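Local coordinates for protein MtVAO615 (Myceliophthora thermophila, PDB 6F72) that probably acts as a secreted oxidoreductase that holds one bicovalently bound FAD and reacts rapidly with oxygen once reduced, though no substrate is yet known, at residues F340-G345 with L474-A479; D434-I439 with F448-F453. One frame throughout, in Å; residues are numbered along the deposited sequence.

Contact 1: F340-G345 with L474-A479; sequences FTYSVG and LLCAPA
Tyr342 and Leu474 meet through the end of one side chain and the branch of the other: the phenol OH of Tyr342 lies 3.4 Å from Leu474 CD2 and 3.9 Å from Leu474 CD1, and the two side chains cross at about a right angle. The sulfur of Cys476 stands farther off, with SG 4.5 Å from Tyr342 OH. No hydrogen bond joins the two segments; the hydroxyl has its hydrogen-bond partner outside them, so towards Leu474 it offers simple van der Waals packing. The reach of the tyrosine is what makes the contact possible. Strands 339-344 and 472-480 are second neighbours in the seven-stranded antiparallel sheet, both pairing with strand 448-452 between them, a sheet of the kind found in the substrate domain of berberine bridge enzyme relatives. They therefore run in the same direction, and even the nearest CA atoms, those of Tyr342 and Cys476, are 9.2 Å apart. With its CG set between the backbone N and the carbonyl carbon (chi1 59°), Tyr342 carries its ring across the middle strand, over Cys450, to which Cys476 is joined by a disulfide. Beyond this first shell, Phe326 of helix 316-335 packs edge-to-face with the Tyr342 ring, and Leu349 and Ala351 of strand 348-356 also touch it. Leu474 in turn rests on Ile418 of the outermost strand 412-419.

Contact 2: D434-I439 with F448-F453; sequences DLFRNI and FYCDSF. With NAG (2-acetamido-2-deoxy-beta-D-glucopyranose), chain G.
Helix segment 434-439, which brings Phe436 and Ile439 to the contact, runs roughly antiparallel (152°) to strand 448-452, with their axes 11.5 Å apart at closest approach. Phe448 bridges this gap by directing its edge at one face of Phe436, a T-shaped stack with centroids 5.1 Å apart and planes at 89°. Its CZ sits over the centre of the Phe436 ring, 3.8 Å from Phe436 CG. Ile439, one helical turn further on, reaches the same phenylalanine with its CG2 methyl, 3.7 Å from Phe448 CE1; set anti to the Ile439 backbone N, CG2 is the branch that extends to the ring. The connection is a helix-loop-strand unit: helix 426-439 leads through a short loop into an interior strand of the antiparallel sheet, flanked by strands 339-344 and 472-480, and packs back on that strand's side chains. Cys450, two residues after Phe448, adds a sulfur-aromatic contact, its SG approaching Phe436 obliquely at 4.9 Å from the ring centroid. Outside the segments, Trp320 and His327 also pack on Phe436. Elsewhere on the helix, Asn438 ND2 is bonded to C1 of an N-linked NAG, whose acetyl methyl C8 comes within 3.5 Å of the backbone N of Leu435.

Overall arrangement
Contact 2 is nested in the chain between the two halves of contact 1, and in space strand 448-452 lies between strands 339-344 and 472-480, leaving the contact centres only 5 Å apart. The covalent tie is the disulfide, 2.0 Å from Cys450 SG to Cys476 SG. The same sulfur of Cys476 packs 3.4 Å from Phe436 CZ, while Pro478 CA lies 3.5 Å from Phe448 CB. Between strand 448-452 and its other neighbour, strand 339-344, Ser452 OG is 2.7 Å from Phe340 O, a probable hydrogen bond. Neither contact borders the flavin directly: the side chains of Cys450 and Cys476 are about 11 and 12 Å from FAD.

Contact 1: F340-G345 with L474-A479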
loop_
_atom_site.group_PDB
_atom_site.type_symbol
_atom_site.label_atom_id
_atom_site.label_comp_id
_atom_site.label_asym_id
_atom_site.label_seq_id
_atom_site.Cartn_x
_atom_site.Cartn_y
_atom_site.Cartn_z
ATOM N N PHE A 340 0.974 9.572 15.967
ATOM C CA PHE A 340 1.742 10.570 15.226
ATOM C C PHE A 340 2.169 10.006 13.894
ATOM O O PHE A 340 2.734 8.909 13.822
ATOM C CB PHE A 340 2.980 11.027 16.002
ATOM C CG PHE A 340 2.726 12.182 16.922
ATOM C CD1 PHE A 340 2.303 13.422 16.417
ATOM C CD2 PHE A 340 2.928 12.048 18.298
ATOM C CE1 PHE A 340 2.074 14.496 17.276
ATOM C CE2 PHE A 340 2.705 13.116 19.164
ATOM C CZ PHE A 340 2.272 14.340 18.652
ATOM N N THR A 341 1.858 10.755 12.838
ATOM C CA THR A 341 2.468 10.555 11.535
ATOM C C THR A 341 3.457 11.715 11.334
ATOM O O THR A 341 3.122 12.884 11.569
ATOM C CB THR A 341 1.403 10.360 10.418
ATOM O OG1 THR A 341 2.038 9.913 9.215
ATOM C CG2 THR A 341 0.579 11.636 10.119
ATOM N N TYR A 342 4.697 11.386 10.974
ATOM C CA TYR A 342 5.745 12.380 10.960
ATOM C C TYR A 342 6.819 12.184 9.887
ATOM O O TYR A 342 7.015 11.078 9.379
ATOM C CB TYR A 342 6.382 12.543 12.345
ATOM C CG TYR A 342 7.001 11.307 12.925
ATOM C CD1 TYR A 342 6.215 10.359 13.572
ATOM C CD2 TYR A 342 8.382 11.091 12.855
ATOM C CE1 TYR A 342 6.771 9.215 14.115
ATOM C CE2 TYR A 342 8.954 9.951 13.412
ATOM C CZ TYR A 342 8.135 9.021 14.040
ATOM O OH TYR A 342 8.657 7.880 14.572
ATOM N N SER A 343 7.486 13.288 9.556
ATOM C CA SER A 343 8.600 13.327 8.618
ATOM C C SER A 343 9.893 13.480 9.409
ATOM O O SER A 343 10.013 14.373 10.255
ATOM C CB SER A 343 8.427 14.504 7.667
ATOM O OG SER A 343 9.438 14.502 6.679
ATOM N N VAL A 344 10.837 12.580 9.159
ATOM C CA VAL A 344 12.145 12.630 9.812
ATOM C C VAL A 344 13.152 13.163 8.783
ATOM O O VAL A 344 13.499 12.462 7.834
ATOM C CB VAL A 344 12.604 11.243 10.344
ATOM C CG1 VAL A 344 13.946 11.345 11.068
ATOM C CG2 VAL A 344 11.567 10.615 11.268
ATOM N N GLY A 345 13.603 14.399 8.974
ATOM C CA GLY A 345 14.682 14.957 8.157
ATOM C C GLY A 345 16.001 15.034 8.905
ATOM O O GLY A 345 16.043 14.832 10.120
ATOM N N LEU A 474 6.559 1.719 15.680
ATOM C CA LEU A 474 6.820 2.564 14.516
ATOM C C LEU A 474 6.777 1.773 13.206
ATOM O O LEU A 474 7.197 0.612 13.148
ATOM C CB LEU A 474 8.188 3.261 14.639
ATOM C CG LEU A 474 8.636 3.965 15.926
ATOM C CD1 LEU A 474 10.054 4.485 15.743
ATOM C CD2 LEU A 474 7.708 5.098 16.341
ATOM N N LEU A 475 6.248 2.405 12.168
ATOM C CA LEU A 475 6.402 1.907 10.812
ATOM C C LEU A 475 7.012 3.061 10.067
ATOM O O LEU A 475 6.329 4.055 9.789
ATOM C CB LEU A 475 5.072 1.477 10.168
ATOM C CG LEU A 475 4.979 0.931 8.712
ATOM C CD1 LEU A 475 5.183 1.996 7.642
ATOM C CD2 LEU A 475 5.916 -0.230 8.425
ATOM N N CYS A 476 8.304 2.934 9.796
ATOM C CA CYS A 476 9.037 3.964 9.047
ATOM C C CYS A 476 9.296 3.511 7.627
ATOM O O CYS A 476 9.696 2.362 7.391
ATOM C CB CYS A 476 10.336 4.333 9.750
ATOM S SG CYS A 476 10.011 5.143 11.328
ATOM N N ALA A 477 9.066 4.429 6.693
ATOM C CA ALA A 477 9.227 4.140 5.284
ATOM C C ALA A 477 10.271 5.049 4.581
ATOM O O ALA A 477 9.888 6.019 3.891
ATOM C CB ALA A 477 7.877 4.207 4.581
ATOM N N PRO A 478 11.580 4.737 4.725
ATOM C CA PRO A 478 12.562 5.414 3.852
ATOM C C PRO A 478 12.272 5.146 2.378
ATOM O O PRO A 478 12.280 3.989 1.940
ATOM C CB PRO A 478 13.892 4.796 4.285
ATOM C CG PRO A 478 13.677 4.513 5.724
ATOM C CD PRO A 478 12.269 3.967 5.776
ATOM N N ALA A 479 11.988 6.214 1.638
ATOM C CA ALA A 479 11.530 6.085 0.262
ATOM C C ALA A 479 12.391 6.913 -0.688
ATOM O O ALA A 479 12.557 8.122 -0.501
ATOM C CB ALA A 479 10.057 6.466 0.146
#

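Contact 2: D434-I439 with F448-F453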
loop_
_atom_site.group_PDB
_atom_site.type_symbol
_atom_site.label_atom_id
_atom_site.label_comp_id
_atom_site.label_asym_id
_atom_site.label_seq_id
_atom_site.Cartn_x
_atom_site.Cartn_y
_atom_site.Cartn_z
ATOM N N ASP A 434 20.667 6.130 15.521
ATOM C CA ASP A 434 21.811 6.051 14.602
ATOM C C ASP A 434 21.448 5.564 13.186
ATOM O O ASP A 434 22.059 6.022 12.208
ATOM C CB ASP A 434 22.966 5.222 15.194
ATOM C CG ASP A 434 23.553 5.838 16.472
ATOM O OD1 ASP A 434 23.405 7.058 16.717
ATOM O OD2 ASP A 434 24.161 5.077 17.248
ATOM N N LEU A 435 20.466 4.664 13.071
ATOM C CA LEU A 435 19.931 4.264 11.751
ATOM C C LEU A 435 19.318 5.448 10.999
ATOM O O LEU A 435 19.613 5.664 9.815
ATOM C CB LEU A 435 18.913 3.124 11.870
ATOM C CG LEU A 435 18.116 2.719 10.609
ATOM C CD1 LEU A 435 19.031 2.161 9.523
ATOM C CD2 LEU A 435 16.991 1.746 10.961
ATOM N N PHE A 436 18.476 6.203 11.702
ATOM C CA PHE A 436 17.785 7.377 11.169
ATOM C C PHE A 436 18.750 8.482 10.734
ATOM O O PHE A 436 18.484 9.179 9.752
ATOM C CB PHE A 436 16.790 7.914 12.203
ATOM C CG PHE A 436 15.505 7.121 12.304
ATOM C CD1 PHE A 436 15.425 5.783 11.866
ATOM C CD2 PHE A 436 14.364 7.710 12.861
ATOM C CE1 PHE A 436 14.238 5.065 11.971
ATOM C CE2 PHE A 436 13.172 6.994 12.961
ATOM C CZ PHE A 436 13.115 5.667 12.529
ATOM N N ARG A 437 19.857 8.631 11.473
ATOM C CA ARG A 437 20.938 9.557 11.118
ATOM C C ARG A 437 21.587 9.148 9.807
ATOM O O ARG A 437 21.767 9.991 8.929
ATOM C CB ARG A 437 22.024 9.610 12.194
ATOM C CG ARG A 437 21.599 10.120 13.549
ATOM C CD ARG A 437 22.782 9.992 14.499
ATOM N NE ARG A 437 23.527 11.241 14.602
ATOM C CZ ARG A 437 23.728 11.912 15.739
ATOM N NH1 ARG A 437 23.264 11.461 16.904
ATOM N NH2 ARG A 437 24.415 13.043 15.717
ATOM N N ASN A 438 21.939 7.864 9.692
ATOM C CA ASN A 438 22.520 7.290 8.468
ATOM C C ASN A 438 21.651 7.476 7.204
ATOM O O ASN A 438 22.163 7.866 6.143
ATOM C CB ASN A 438 22.860 5.808 8.680
ATOM C CG ASN A 438 24.071 5.595 9.588
ATOM O OD1 ASN A 438 24.562 6.525 10.236
ATOM N ND2 ASN A 438 24.555 4.348 9.631
ATOM N N ILE A 439 20.348 7.212 7.332
ATOM C CA ILE A 439 19.386 7.393 6.234
ATOM C C ILE A 439 19.278 8.872 5.854
ATOM O O ILE A 439 19.202 9.206 4.661
ATOM C CB ILE A 439 17.978 6.805 6.552
ATOM C CG1 ILE A 439 18.065 5.291 6.817
ATOM C CG2 ILE A 439 17.007 7.100 5.406
ATOM C CD1 ILE A 439 16.862 4.671 7.525
ATOM N N PHE A 448 12.063 11.083 5.379
ATOM C CA PHE A 448 11.167 9.938 5.233
ATOM C C PHE A 448 10.088 9.956 6.301
ATOM O O PHE A 448 10.258 10.563 7.368
ATOM C CB PHE A 448 11.940 8.610 5.237
ATOM C CG PHE A 448 12.686 8.336 6.520
ATOM C CD1 PHE A 448 14.001 8.793 6.693
ATOM C CD2 PHE A 448 12.092 7.609 7.549
ATOM C CE1 PHE A 448 14.694 8.543 7.875
ATOM C CE2 PHE A 448 12.778 7.354 8.734
ATOM C CZ PHE A 448 14.087 7.823 8.895
ATOM N N TYR A 449 8.975 9.296 5.990
ATOM C CA TYR A 449 7.828 9.278 6.874
ATOM C C TYR A 449 7.848 8.100 7.825
ATOM O O TYR A 449 8.286 6.995 7.472
ATOM C CB TYR A 449 6.529 9.283 6.081
ATOM C CG TYR A 449 6.300 10.569 5.327
ATOM C CD1 TYR A 449 5.857 11.730 5.996
ATOM C CD2 TYR A 449 6.509 10.633 3.935
ATOM C CE1 TYR A 449 5.636 12.918 5.301
ATOM C CE2 TYR A 449 6.286 11.814 3.231
ATOM C CZ TYR A 449 5.853 12.952 3.919
ATOM O OH TYR A 449 5.643 14.128 3.227
ATOM N N CYS A 450 7.378 8.366 9.039
ATOM C CA CYS A 450 7.055 7.323 9.988
ATOM C C CYS A 450 5.632 7.460 10.471
ATOM O O CYS A 450 5.101 8.571 10.604
ATOM C CB CYS A 450 7.961 7.383 11.196
ATOM S SG CYS A 450 9.675 7.078 10.848
ATOM N N ASP A 451 5.024 6.314 10.741
ATOM C CA ASP A 451 3.800 6.300 11.494
ATOM C C ASP A 451 4.015 5.595 12.817
ATOM O O ASP A 451 4.880 4.727 12.927
ATOM C CB ASP A 451 2.691 5.630 10.716
ATOM C CG ASP A 451 1.532 6.553 10.499
ATOM O OD1 ASP A 451 1.593 7.295 9.483
ATOM O OD2 ASP A 451 0.591 6.543 11.352
ATOM N N SER A 452 3.212 5.984 13.802
ATOM C CA SER A 452 3.267 5.406 15.136
ATOM C C SER A 452 1.892 4.903 15.548
ATOM O O SER A 452 0.864 5.512 15.214
ATOM C CB SER A 452 3.813 6.420 16.137
ATOM O OG SER A 452 3.055 7.613 16.121
ATOM N N PHE A 453 1.887 3.785 16.270
ATOM C CA PHE A 453 0.658 3.041 16.568
ATOM C C PHE A 453 0.856 2.064 17.720
ATOM O O PHE A 453 1.970 1.584 17.952
ATOM C CB PHE A 453 0.199 2.250 15.323
ATOM C CG PHE A 453 1.222 1.272 14.820
ATOM C CD1 PHE A 453 1.276 -0.032 15.325
ATOM C CD2 PHE A 453 2.156 1.656 13.869
ATOM C CE1 PHE A 453 2.236 -0.930 14.888
ATOM C CE2 PHE A 453 3.114 0.762 13.419
ATOM C CZ PHE A 453 3.158 -0.531 13.925
HETATM C C1 NAG G . 25.687 3.908 10.412
HETATM C C2 NAG G . 25.437 2.424 10.753
HETATM C C3 NAG G . 26.718 1.604 11.026
HETATM C C4 NAG G . 27.897 1.993 10.121
HETATM C C5 NAG G . 28.098 3.513 10.197
HETATM C C6 NAG G . 29.303 4.018 9.406
HETATM C C7 NAG G . 23.329 1.816 11.933
HETATM C C8 NAG G . 22.613 1.916 13.248
HETATM N N2 NAG G . 24.546 2.382 11.907
HETATM O O3 NAG G . 26.464 0.207 10.858
HETATM O O4 NAG G . 29.085 1.259 10.467
HETATM O O5 NAG G . 26.907 4.140 9.687
HETATM O O6 NAG G . 29.033 3.933 8.000
HETATM O O7 NAG G . 22.815 1.249 10.977
#